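Local coordinates for protein bifunctional endomannanase/endoglucanase (Caldanaerobius polysaccharolyticus, PDB 3W0K) that probably hydrolyses internal beta-linkages in mannan and cellulose-type polysaccharides, as a bifunctional endomannanase and endoglucanase of glycoside hydrolase family 5, at residues A[235-238]-A[239-243]; A[270-273]-A[274-277]; A[278-281]-A[282-286]; A[317-320]-A[321-324]. All blocks are in the same frame, centred on the assembly; numbering follows the deposited sequence.

The four contacts follow one another along the last third of the chain, on neighbouring helices outside an eight-stranded parallel beta/alpha barrel. Contact 1 is on helix 234-249; contacts 2 and 3 are successive parts of helix 267-284, which links barrel strands 254-259 and 287-290; contact 4 begins helix 319-327. Contacts 1 and 3, centres about 12 Å apart, are tied by the Arg-238/Glu-283 salt bridge and a probable hydroxyl bond between Tyr-241 and Tyr-281. Contacts 2 and 4, equally spaced, meet by packing such as Phe-274 on Leu-321. Contacts 1 and 4 do not meet, their nearest atoms being about 13 Å apart, so helix 267-284 joins the two outer helices beside it.

Contact 1 (A[235-238]-A[239-243]); sequences DTLR and EYYKP
Tyr-241 N donates to Leu-237 O at 2.9 Å, and one residue back Tyr-240 N reaches Thr-236 O at the same 2.9 Å with an N-H...O angle of 155°. Glu-239 N closes the preceding turn on Asp-235 O. The fourth bond in the run, from Lys-242 N to Arg-238 O, is weak because it is strongly bent at 116°. Pro-243, next in sequence, has no N-H with which to continue the pattern, and the helix kinks there. Several side chains make their polar bonds beyond this run: Arg-238 forms a salt bridge with Glu-283 on helix 267-284, Thr-236 OG1 bonds to Val-231 O, and Tyr-241 OH meets both Arg-196 O and the hydroxyl of Tyr-281. Helix 234-249 is one of the outer helices of the beta/alpha barrel, preceding strand 254-259, and Leu-237 and Tyr-241 belong to its buried side. The ring of Tyr-241 approaches the Leu-237 carbonyl obliquely, its CD2 atom 3.2 Å from Leu-237 O. Farther out, Leu-237 CD2 comes within 4.4 Å of Tyr-241 CE2, a loose apolar touch. With CG anti to the backbone N (chi1 168°), the Tyr-240 ring turns beside that of Tyr-241 and sets its CD2 edge over the centre of the Tyr-241 face, and its hydroxyl goes on to Asn-180.

Contact 2 (A[270-273]-A[274-277]); sequences AIRW and FEDV
Arg-272 NH1 donates to Asp-276 OD1 at 2.9 Å in a nearly straight salt bridge, with an N-H...O angle of 167°. The oxygen lies in the guanidinium plane but is met from above the carboxylate plane, and the two planes stand almost perpendicular. A water ties the same pair together again, accepting from Arg-272 NH2 at 2.9 Å and donating to Asp-276 OD1 at 2.8 Å. OD1 thus has two donors, while Asp-276 OD2 is bound by the hydroxyl of Tyr-222. Glu-275 OE1 adds a nearby negative charge, but it lies well out of the guanidinium plane and no N-H points at it.

Along the backbone, Phe-274 N and Glu-275 N are satisfied by Ala-270 O and Ile-271 O. Trp-273 O takes a straight bond from Val-277 N at 3.1 Å and a weak one from Asp-276 N at 3.0 Å; Asp-276 N also makes a weak bond to Arg-272 O. The indole nitrogen of Trp-273 is answered outside the helix, by Gln-199 O.

The apolar side is built on Trp-273, whose first torsion (chi1 168°) sets CG beside the carbonyl carbon and carries the indole along the helix toward Phe-274 and Val-277. Its CZ3 edge points at the face of Phe-274, with ring centroids 4.9 Å apart and planes at 59°. Val-277 CG2 sits over the indole six-membered ring, 4.1 Å from its centroid, in a CH-pi contact. The i to i+4 pairs Arg-272/Asp-276 and Trp-273/Val-277 follow the helical repeat; the helix is the crossover of a beta-alpha-beta unit between barrel strands 254-259 and 287-290.

Contact 3 (A[278-281]-A[282-286]); sequences LSLY and KEFEW
A Schellman motif ends helix 267-284, where Trp-286 N turns back to Tyr-281 O at 2.8 Å with an N-H...O angle of 169°. Glu-285, the C-prime residue, takes a positive phi of 65°, and its own N makes a weak bond to Lys-282 O. Just before the turn Phe-284 N bonds to Leu-280 O at 2.8 Å. That same carbonyl oxygen lies over one face of the Phe-284 ring, offset toward the rim and 3.1 Å from Phe-284 CG. Leu-280 and Phe-284 then run side by side in the same direction, bringing Leu-280 CD2 to 3.8 Å from Phe-284 CZ. The cap leads directly into the eighth barrel strand, 287-290, and the turn folds Trp-286 back against the helix, with Phe-284 CD2 over part of the indole face. Tyr-281 CD1 meets Trp-286 CE3 at 3.7 Å, on the same side of the indole plane as Phe-284. Replacing Phe-284 by an alanine would probably open a gap beside Leu-280 CD2 and strip cover from the indole face of Trp-286. The indole is held farther out by Gln-248, which accepts from Trp-286 NE1. On the solvent-facing side a water donates at 2.8 Å to Glu-283 OE1, the oxygen it shares with Arg-238, and, weakly, to Ser-279 O.

Contact 4 (A[317-320]-A[321-324]); sequences VDRE and LLDL
The Arg-319 side chain bends forward along its helix to reach Asp-323, one turn on. From CB the chain swings away from the backbone N (chi1 -168°), placing Arg-319 CG 3.9 Å from Asp-323 OD2. A bend at chi2 then brings CD 3.8 Å from Asp-323 OD1, with Leu-322 CD2 on its apolar flank at 4.2 Å. Next, NE donates to Asp-323 OD1 at 3.1 Å and 160°, a salt bridge with the oxygen in the guanidinium plane and met on the syn side, though tilted out of the carboxylate plane; the two planes are 79° apart. At the tip the guanidinium makes a cation-pi contact with Tyr-312, and NH1 has a long, weak ion pair with Glu-310. With an alanine at Arg-319, the Asp-323 carboxylate would probably lose its charged mate and become free to turn, and Tyr-312 would lose its cation. Asp-318 is the N-cap: its OD1, met from above the carboxylate plane, accepts from Leu-321 N at 3.0 Å, and its backbone O accepts from Leu-322 N. The Asp-318 carboxylate at the N-cap probably interacts favourably with the helix dipole, while Arg-319 probably offsets the charge of Asp-323 farther along.

Contact 1 (A[235-238]-A[239-243])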
loop_
_atom_site.group_PDB
_atom_site.type_symbol
_atom_site.label_atom_id
_atom_site.label_comp_id
_atom_site.label_asym_id
_atom_site.label_seq_id
_atom_site.Cartn_x
_atom_site.Cartn_y
_atom_site.Cartn_z
ATOM N N ASP A 235 0.561 -16.405 16.981
ATOM C CA ASP A 235 -0.661 -17.186 16.800
ATOM C C ASP A 235 -1.837 -16.273 16.463
ATOM O O ASP A 235 -2.694 -16.628 15.650
ATOM C CB ASP A 235 -0.987 -18.003 18.058
ATOM C CG ASP A 235 -0.108 -19.237 18.206
ATOM O OD1 ASP A 235 0.504 -19.675 17.210
ATOM O OD2 ASP A 235 -0.047 -19.786 19.328
ATOM N N THR A 236 -1.869 -15.102 17.095
ATOM C CA THR A 236 -2.930 -14.125 16.858
ATOM C C THR A 236 -2.808 -13.584 15.436
ATOM O O THR A 236 -3.813 -13.331 14.771
ATOM C CB THR A 236 -2.856 -12.956 17.855
ATOM O OG1 THR A 236 -2.732 -13.474 19.186
ATOM C CG2 THR A 236 -4.121 -12.114 17.780
ATOM N N LEU A 237 -1.571 -13.412 14.973
ATOM C CA LEU A 237 -1.338 -12.928 13.615
ATOM C C LEU A 237 -1.827 -13.963 12.605
ATOM O O LEU A 237 -2.352 -13.607 11.549
ATOM C CB LEU A 237 0.143 -12.610 13.394
ATOM C CG LEU A 237 0.629 -11.298 14.013
ATOM C CD1 LEU A 237 2.149 -11.256 14.042
ATOM C CD2 LEU A 237 0.072 -10.119 13.216
ATOM N N ARG A 238 -1.673 -15.246 12.936
ATOM C CA ARG A 238 -2.140 -16.311 12.054
ATOM C C ARG A 238 -3.663 -16.252 11.960
ATOM O O ARG A 238 -4.234 -16.445 10.888
ATOM C CB ARG A 238 -1.702 -17.686 12.571
ATOM C CG ARG A 238 -0.208 -17.949 12.470
ATOM C CD ARG A 238 0.125 -19.358 12.953
ATOM N NE ARG A 238 1.553 -19.653 12.869
ATOM C CZ ARG A 238 2.175 -20.071 11.771
ATOM N NH1 ARG A 238 1.504 -20.247 10.641
ATOM N NH2 ARG A 238 3.476 -20.321 11.806
ATOM N N GLU A 239 -4.316 -15.991 13.093
ATOM C CA GLU A 239 -5.774 -15.882 13.129
ATOM C C GLU A 239 -6.209 -14.707 12.258
ATOM O O GLU A 239 -7.154 -14.815 11.479
ATOM C CB GLU A 239 -6.269 -15.668 14.559
ATOM C CG GLU A 239 -6.110 -16.878 15.468
ATOM C CD GLU A 239 -6.660 -16.634 16.862
ATOM O OE1 GLU A 239 -7.781 -16.087 16.977
ATOM O OE2 GLU A 239 -5.973 -16.992 17.845
ATOM N N TYR A 240 -5.476 -13.605 12.379
ATOM C CA TYR A 240 -5.744 -12.386 11.620
ATOM C C TYR A 240 -5.599 -12.614 10.116
ATOM O O TYR A 240 -6.371 -12.074 9.321
ATOM C CB TYR A 240 -4.793 -11.278 12.089
ATOM C CG TYR A 240 -4.759 -10.057 11.202
ATOM C CD1 TYR A 240 -5.837 -9.175 11.149
ATOM C CD2 TYR A 240 -3.649 -9.789 10.410
ATOM C CE1 TYR A 240 -5.808 -8.054 10.322
ATOM C CE2 TYR A 240 -3.609 -8.675 9.580
ATOM C CZ TYR A 240 -4.687 -7.814 9.540
ATOM O OH TYR A 240 -4.631 -6.719 8.710
ATOM N N TYR A 241 -4.617 -13.420 9.729
ATOM C CA TYR A 241 -4.376 -13.703 8.320
ATOM C C TYR A 241 -5.124 -14.909 7.760
ATOM O O TYR A 241 -5.127 -15.119 6.548
ATOM C CB TYR A 241 -2.875 -13.853 8.054
ATOM C CG TYR A 241 -2.117 -12.543 8.065
ATOM C CD1 TYR A 241 -2.499 -11.491 7.232
ATOM C CD2 TYR A 241 -1.022 -12.353 8.904
ATOM C CE1 TYR A 241 -1.807 -10.279 7.240
ATOM C CE2 TYR A 241 -0.326 -11.148 8.921
ATOM C CZ TYR A 241 -0.727 -10.114 8.087
ATOM O OH TYR A 241 -0.062 -8.911 8.129
ATOM N N LYS A 242 -5.795 -15.671 8.625
ATOM C CA LYS A 242 -6.521 -16.860 8.179
ATOM C C LYS A 242 -7.476 -16.630 7.002
ATOM O O LYS A 242 -7.457 -17.394 6.040
ATOM C CB LYS A 242 -7.249 -17.543 9.342
ATOM C CG LYS A 242 -7.852 -18.889 8.959
ATOM C CD LYS A 242 -8.514 -19.577 10.140
ATOM C CE LYS A 242 -8.981 -20.978 9.763
ATOM N NZ LYS A 242 -9.926 -20.978 8.608
ATOM N N PRO A 243 -8.317 -15.576 7.056
ATOM C CA PRO A 243 -9.239 -15.331 5.939
ATOM C C PRO A 243 -8.494 -15.080 4.625
ATOM O O PRO A 243 -8.985 -15.409 3.542
ATOM C CB PRO A 243 -10.003 -14.090 6.398
ATOM C CG PRO A 243 -10.016 -14.235 7.889
ATOM C CD PRO A 243 -8.588 -14.642 8.163
#

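Contact 2 (A[270-273]-A[274-277])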
loop_
_atom_site.group_PDB
_atom_site.type_symbol
_atom_site.label_atom_id
_atom_site.label_comp_id
_atom_site.label_asym_id
_atom_site.label_seq_id
_atom_site.Cartn_x
_atom_site.Cartn_y
_atom_site.Cartn_z
ATOM N N ALA A 270 9.895 -3.462 18.148
ATOM C CA ALA A 270 9.563 -3.424 16.725
ATOM C C ALA A 270 10.195 -4.601 15.991
ATOM O O ALA A 270 9.529 -5.284 15.214
ATOM C CB ALA A 270 10.023 -2.109 16.113
ATOM N N ILE A 271 11.480 -4.838 16.249
ATOM C CA ILE A 271 12.200 -5.940 15.620
ATOM C C ILE A 271 11.559 -7.283 15.960
ATOM O O ILE A 271 11.402 -8.127 15.088
ATOM C CB ILE A 271 13.701 -5.939 16.021
ATOM C CG1 ILE A 271 14.430 -4.790 15.315
ATOM C CG2 ILE A 271 14.358 -7.280 15.690
ATOM C CD1 ILE A 271 14.562 -4.969 13.804
ATOM N N ARG A 272 11.159 -7.458 17.220
ATOM C CA ARG A 272 10.526 -8.703 17.654
ATOM C C ARG A 272 9.238 -8.950 16.866
ATOM O O ARG A 272 8.949 -10.077 16.458
ATOM C CB ARG A 272 10.223 -8.655 19.156
ATOM C CG ARG A 272 9.603 -9.931 19.704
ATOM C CD ARG A 272 10.530 -11.119 19.522
ATOM N NE ARG A 272 9.882 -12.373 19.896
ATOM C CZ ARG A 272 9.125 -13.102 19.082
ATOM N NH1 ARG A 272 8.913 -12.707 17.829
ATOM N NH2 ARG A 272 8.591 -14.238 19.515
ATOM N N TRP A 273 8.482 -7.880 16.640
ATOM C CA TRP A 273 7.239 -7.961 15.888
ATOM C C TRP A 273 7.544 -8.239 14.409
ATOM O O TRP A 273 6.890 -9.076 13.784
ATOM C CB TRP A 273 6.437 -6.669 16.068
ATOM C CG TRP A 273 5.296 -6.526 15.118
ATOM C CD1 TRP A 273 4.051 -7.076 15.230
ATOM C CD2 TRP A 273 5.312 -5.816 13.876
ATOM N NE1 TRP A 273 3.291 -6.757 14.125
ATOM C CE2 TRP A 273 4.045 -5.985 13.279
ATOM C CE3 TRP A 273 6.282 -5.058 13.206
ATOM C CZ2 TRP A 273 3.720 -5.421 12.040
ATOM C CZ3 TRP A 273 5.960 -4.500 11.977
ATOM C CH2 TRP A 273 4.690 -4.685 11.407
ATOM N N PHE A 274 8.556 -7.560 13.868
ATOM C CA PHE A 274 8.955 -7.768 12.472
ATOM C C PHE A 274 9.313 -9.233 12.231
ATOM O O PHE A 274 8.977 -9.802 11.196
ATOM C CB PHE A 274 10.167 -6.901 12.114
ATOM C CG PHE A 274 9.817 -5.559 11.533
ATOM C CD1 PHE A 274 9.180 -5.465 10.299
ATOM C CD2 PHE A 274 10.169 -4.390 12.197
ATOM C CE1 PHE A 274 8.905 -4.219 9.734
ATOM C CE2 PHE A 274 9.897 -3.138 11.640
ATOM C CZ PHE A 274 9.262 -3.054 10.406
ATOM N N GLU A 275 10.008 -9.839 13.190
ATOM C CA GLU A 275 10.397 -11.236 13.063
ATOM C C GLU A 275 9.188 -12.150 12.897
ATOM O O GLU A 275 9.230 -13.097 12.115
ATOM C CB GLU A 275 11.254 -11.661 14.255
ATOM C CG GLU A 275 12.625 -11.003 14.253
ATOM C CD GLU A 275 13.410 -11.236 15.527
ATOM O OE1 GLU A 275 12.794 -11.343 16.608
ATOM O OE2 GLU A 275 14.655 -11.290 15.448
ATOM N N ASP A 276 8.099 -11.837 13.595
ATOM C CA ASP A 276 6.879 -12.628 13.490
ATOM C C ASP A 276 6.157 -12.447 12.157
ATOM O O ASP A 276 5.857 -13.430 11.479
ATOM C CB ASP A 276 5.919 -12.310 14.636
ATOM C CG ASP A 276 6.227 -13.091 15.899
ATOM O OD1 ASP A 276 7.137 -13.948 15.882
ATOM O OD2 ASP A 276 5.539 -12.854 16.908
ATOM N N VAL A 277 5.874 -11.201 11.775
ATOM C CA VAL A 277 5.168 -10.968 10.515
ATOM C C VAL A 277 5.961 -11.413 9.297
ATOM O O VAL A 277 5.416 -12.070 8.418
ATOM C CB VAL A 277 4.691 -9.497 10.333
ATOM C CG1 VAL A 277 3.662 -9.146 11.395
ATOM C CG2 VAL A 277 5.859 -8.529 10.364
HETATM O O HOH W 1 7.211 -16.072 17.742
#

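Contact 3 (A[278-281]-A[282-286])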
loop_
_atom_site.group_PDB
_atom_site.type_symbol
_atom_site.label_atom_id
_atom_site.label_comp_id
_atom_site.label_asym_id
_atom_site.label_seq_id
_atom_site.Cartn_x
_atom_site.Cartn_y
_atom_site.Cartn_z
ATOM N N LEU A 278 7.257 -11.110 9.271
ATOM C CA LEU A 278 8.091 -11.504 8.139
ATOM C C LEU A 278 8.245 -13.022 8.029
ATOM O O LEU A 278 8.212 -13.564 6.923
ATOM C CB LEU A 278 9.454 -10.807 8.200
ATOM C CG LEU A 278 9.416 -9.311 7.868
ATOM C CD1 LEU A 278 10.745 -8.659 8.202
ATOM C CD2 LEU A 278 9.072 -9.111 6.397
ATOM N N SER A 279 8.383 -13.710 9.163
ATOM C CA SER A 279 8.505 -15.171 9.134
ATOM C C SER A 279 7.201 -15.772 8.612
ATOM O O SER A 279 7.211 -16.793 7.927
ATOM C CB SER A 279 8.868 -15.743 10.513
ATOM O OG SER A 279 7.860 -15.502 11.475
ATOM N N LEU A 280 6.079 -15.126 8.924
ATOM C CA LEU A 280 4.784 -15.585 8.436
ATOM C C LEU A 280 4.701 -15.370 6.928
ATOM O O LEU A 280 4.218 -16.233 6.202
ATOM C CB LEU A 280 3.639 -14.842 9.126
ATOM C CG LEU A 280 3.257 -15.340 10.518
ATOM C CD1 LEU A 280 2.145 -14.483 11.083
ATOM C CD2 LEU A 280 2.813 -16.799 10.433
ATOM N N TYR A 281 5.179 -14.219 6.456
ATOM C CA TYR A 281 5.147 -13.930 5.024
ATOM C C TYR A 281 6.000 -14.936 4.251
ATOM O O TYR A 281 5.621 -15.365 3.163
ATOM C CB TYR A 281 5.625 -12.501 4.738
ATOM C CG TYR A 281 4.764 -11.414 5.347
ATOM C CD1 TYR A 281 3.459 -11.675 5.779
ATOM C CD2 TYR A 281 5.264 -10.126 5.511
ATOM C CE1 TYR A 281 2.680 -10.674 6.364
ATOM C CE2 TYR A 281 4.497 -9.120 6.089
ATOM C CZ TYR A 281 3.210 -9.400 6.515
ATOM O OH TYR A 281 2.471 -8.402 7.105
ATOM N N LYS A 282 7.130 -15.334 4.833
ATOM C CA LYS A 282 8.013 -16.307 4.198
ATOM C C LYS A 282 7.317 -17.665 4.123
ATOM O O LYS A 282 7.336 -18.326 3.083
ATOM C CB LYS A 282 9.323 -16.442 4.979
ATOM C CG LYS A 282 10.351 -17.319 4.277
ATOM C CD LYS A 282 11.644 -17.405 5.058
ATOM C CE LYS A 282 12.697 -18.172 4.278
ATOM N NZ LYS A 282 13.982 -18.259 5.023
ATOM N N GLU A 283 6.677 -18.054 5.222
ATOM C CA GLU A 283 5.957 -19.325 5.292
ATOM C C GLU A 283 4.800 -19.361 4.294
ATOM O O GLU A 283 4.579 -20.370 3.618
ATOM C CB GLU A 283 5.419 -19.547 6.708
ATOM C CG GLU A 283 4.632 -20.841 6.878
ATOM C CD GLU A 283 4.035 -20.996 8.262
ATOM O OE1 GLU A 283 4.672 -20.566 9.245
ATOM O OE2 GLU A 283 2.923 -21.553 8.366
ATOM N N PHE A 284 4.080 -18.245 4.198
ATOM C CA PHE A 284 2.937 -18.118 3.297
ATOM C C PHE A 284 3.374 -17.883 1.855
ATOM O O PHE A 284 2.568 -18.010 0.929
ATOM C CB PHE A 284 2.048 -16.938 3.716
ATOM C CG PHE A 284 1.441 -17.063 5.090
ATOM C CD1 PHE A 284 1.414 -18.280 5.768
ATOM C CD2 PHE A 284 0.875 -15.948 5.700
ATOM C CE1 PHE A 284 0.831 -18.381 7.029
ATOM C CE2 PHE A 284 0.290 -16.038 6.959
ATOM C CZ PHE A 284 0.268 -17.259 7.625
ATOM N N GLU A 285 4.648 -17.532 1.679
ATOM C CA GLU A 285 5.229 -17.228 0.374
ATOM C C GLU A 285 4.580 -15.967 -0.200
ATOM O O GLU A 285 4.206 -15.910 -1.373
ATOM C CB GLU A 285 5.101 -18.412 -0.591
ATOM C CG GLU A 285 5.941 -19.618 -0.182
ATOM C CD GLU A 285 5.963 -20.721 -1.228
ATOM O OE1 GLU A 285 5.553 -20.477 -2.384
ATOM O OE2 GLU A 285 6.404 -21.843 -0.893
ATOM N N TRP A 286 4.440 -14.964 0.661
ATOM C CA TRP A 286 3.850 -13.687 0.284
ATOM C C TRP A 286 4.907 -12.619 0.074
ATOM O O TRP A 286 5.876 -12.526 0.833
ATOM C CB TRP A 286 2.930 -13.166 1.386
ATOM C CG TRP A 286 1.641 -13.892 1.580
ATOM C CD1 TRP A 286 1.148 -14.927 0.843
ATOM C CD2 TRP A 286 0.665 -13.611 2.588
ATOM N NE1 TRP A 286 -0.081 -15.310 1.331
ATOM C CE2 TRP A 286 -0.400 -14.518 2.403
ATOM C CE3 TRP A 286 0.588 -12.678 3.633
ATOM C CZ2 TRP A 286 -1.532 -14.520 3.225
ATOM C CZ3 TRP A 286 -0.538 -12.681 4.452
ATOM C CH2 TRP A 286 -1.583 -13.598 4.240
HETATM O O HOH W 2 6.613 -18.797 10.170
#

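Contact 4 (A[317-320]-A[321-324])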
loop_
_atom_site.group_PDB
_atom_site.type_symbol
_atom_site.label_atom_id
_atom_site.label_comp_id
_atom_site.label_asym_id
_atom_site.label_seq_id
_atom_site.Cartn_x
_atom_site.Cartn_y
_atom_site.Cartn_z
ATOM N N VAL A 317 21.538 2.716 6.873
ATOM C CA VAL A 317 20.463 1.763 7.111
ATOM C C VAL A 317 20.480 0.979 8.410
ATOM O O VAL A 317 21.517 0.823 9.059
ATOM C CB VAL A 317 20.391 0.723 5.955
ATOM C CG1 VAL A 317 20.320 1.431 4.609
ATOM C CG2 VAL A 317 21.592 -0.218 6.000
ATOM N N ASP A 318 19.292 0.515 8.790
ATOM C CA ASP A 318 19.116 -0.336 9.955
ATOM C C ASP A 318 19.429 -1.697 9.327
ATOM O O ASP A 318 18.574 -2.300 8.675
ATOM C CB ASP A 318 17.654 -0.268 10.425
ATOM C CG ASP A 318 17.337 -1.240 11.563
ATOM O OD1 ASP A 318 18.044 -2.254 11.750
ATOM O OD2 ASP A 318 16.337 -0.994 12.266
ATOM N N ARG A 319 20.674 -2.148 9.478
ATOM C CA ARG A 319 21.104 -3.412 8.885
ATOM C C ARG A 319 20.317 -4.629 9.356
ATOM O O ARG A 319 20.054 -5.540 8.569
ATOM C CB ARG A 319 22.605 -3.634 9.106
ATOM C CG ARG A 319 23.187 -4.770 8.272
ATOM C CD ARG A 319 22.997 -4.511 6.781
ATOM N NE ARG A 319 23.434 -5.635 5.954
ATOM C CZ ARG A 319 24.609 -5.699 5.335
ATOM N NH1 ARG A 319 25.477 -4.703 5.444
ATOM N NH2 ARG A 319 24.912 -6.759 4.598
ATOM N N GLU A 320 19.946 -4.648 10.633
ATOM C CA GLU A 320 19.184 -5.767 11.173
ATOM C C GLU A 320 17.841 -5.897 10.457
ATOM O O GLU A 320 17.444 -6.995 10.059
ATOM C CB GLU A 320 18.969 -5.603 12.680
ATOM C CG GLU A 320 18.227 -6.767 13.318
ATOM C CD GLU A 320 18.076 -6.634 14.825
ATOM O OE1 GLU A 320 18.005 -5.494 15.338
ATOM O OE2 GLU A 320 18.014 -7.683 15.498
ATOM N N LEU A 321 17.154 -4.770 10.280
ATOM C CA LEU A 321 15.864 -4.769 9.598
ATOM C C LEU A 321 16.029 -5.124 8.120
ATOM O O LEU A 321 15.260 -5.926 7.581
ATOM C CB LEU A 321 15.172 -3.414 9.755
ATOM C CG LEU A 321 13.774 -3.281 9.139
ATOM C CD1 LEU A 321 12.870 -4.430 9.582
ATOM C CD2 LEU A 321 13.179 -1.939 9.524
ATOM N N LEU A 322 17.025 -4.531 7.468
ATOM C CA LEU A 322 17.282 -4.826 6.061
ATOM C C LEU A 322 17.525 -6.328 5.889
ATOM O O LEU A 322 16.978 -6.950 4.978
ATOM C CB LEU A 322 18.493 -4.035 5.550
ATOM C CG LEU A 322 18.966 -4.367 4.129
ATOM C CD1 LEU A 322 17.863 -4.102 3.113
ATOM C CD2 LEU A 322 20.204 -3.554 3.797
ATOM N N ASP A 323 18.316 -6.912 6.788
ATOM C CA ASP A 323 18.606 -8.342 6.729
ATOM C C ASP A 323 17.338 -9.174 6.873
ATOM O O ASP A 323 17.176 -10.186 6.190
ATOM C CB ASP A 323 19.640 -8.739 7.790
ATOM C CG ASP A 323 21.055 -8.306 7.425
ATOM O OD1 ASP A 323 21.281 -7.820 6.294
ATOM O OD2 ASP A 323 21.951 -8.456 8.279
ATOM N N LEU A 324 16.435 -8.741 7.751
ATOM C CA LEU A 324 15.167 -9.442 7.948
ATOM C C LEU A 324 14.319 -9.372 6.680
ATOM O O LEU A 324 13.672 -10.346 6.303
ATOM C CB LEU A 324 14.393 -8.842 9.121
ATOM C CG LEU A 324 14.872 -9.227 10.519
ATOM C CD1 LEU A 324 14.089 -8.452 11.565
ATOM C CD2 LEU A 324 14.706 -10.729 10.717
#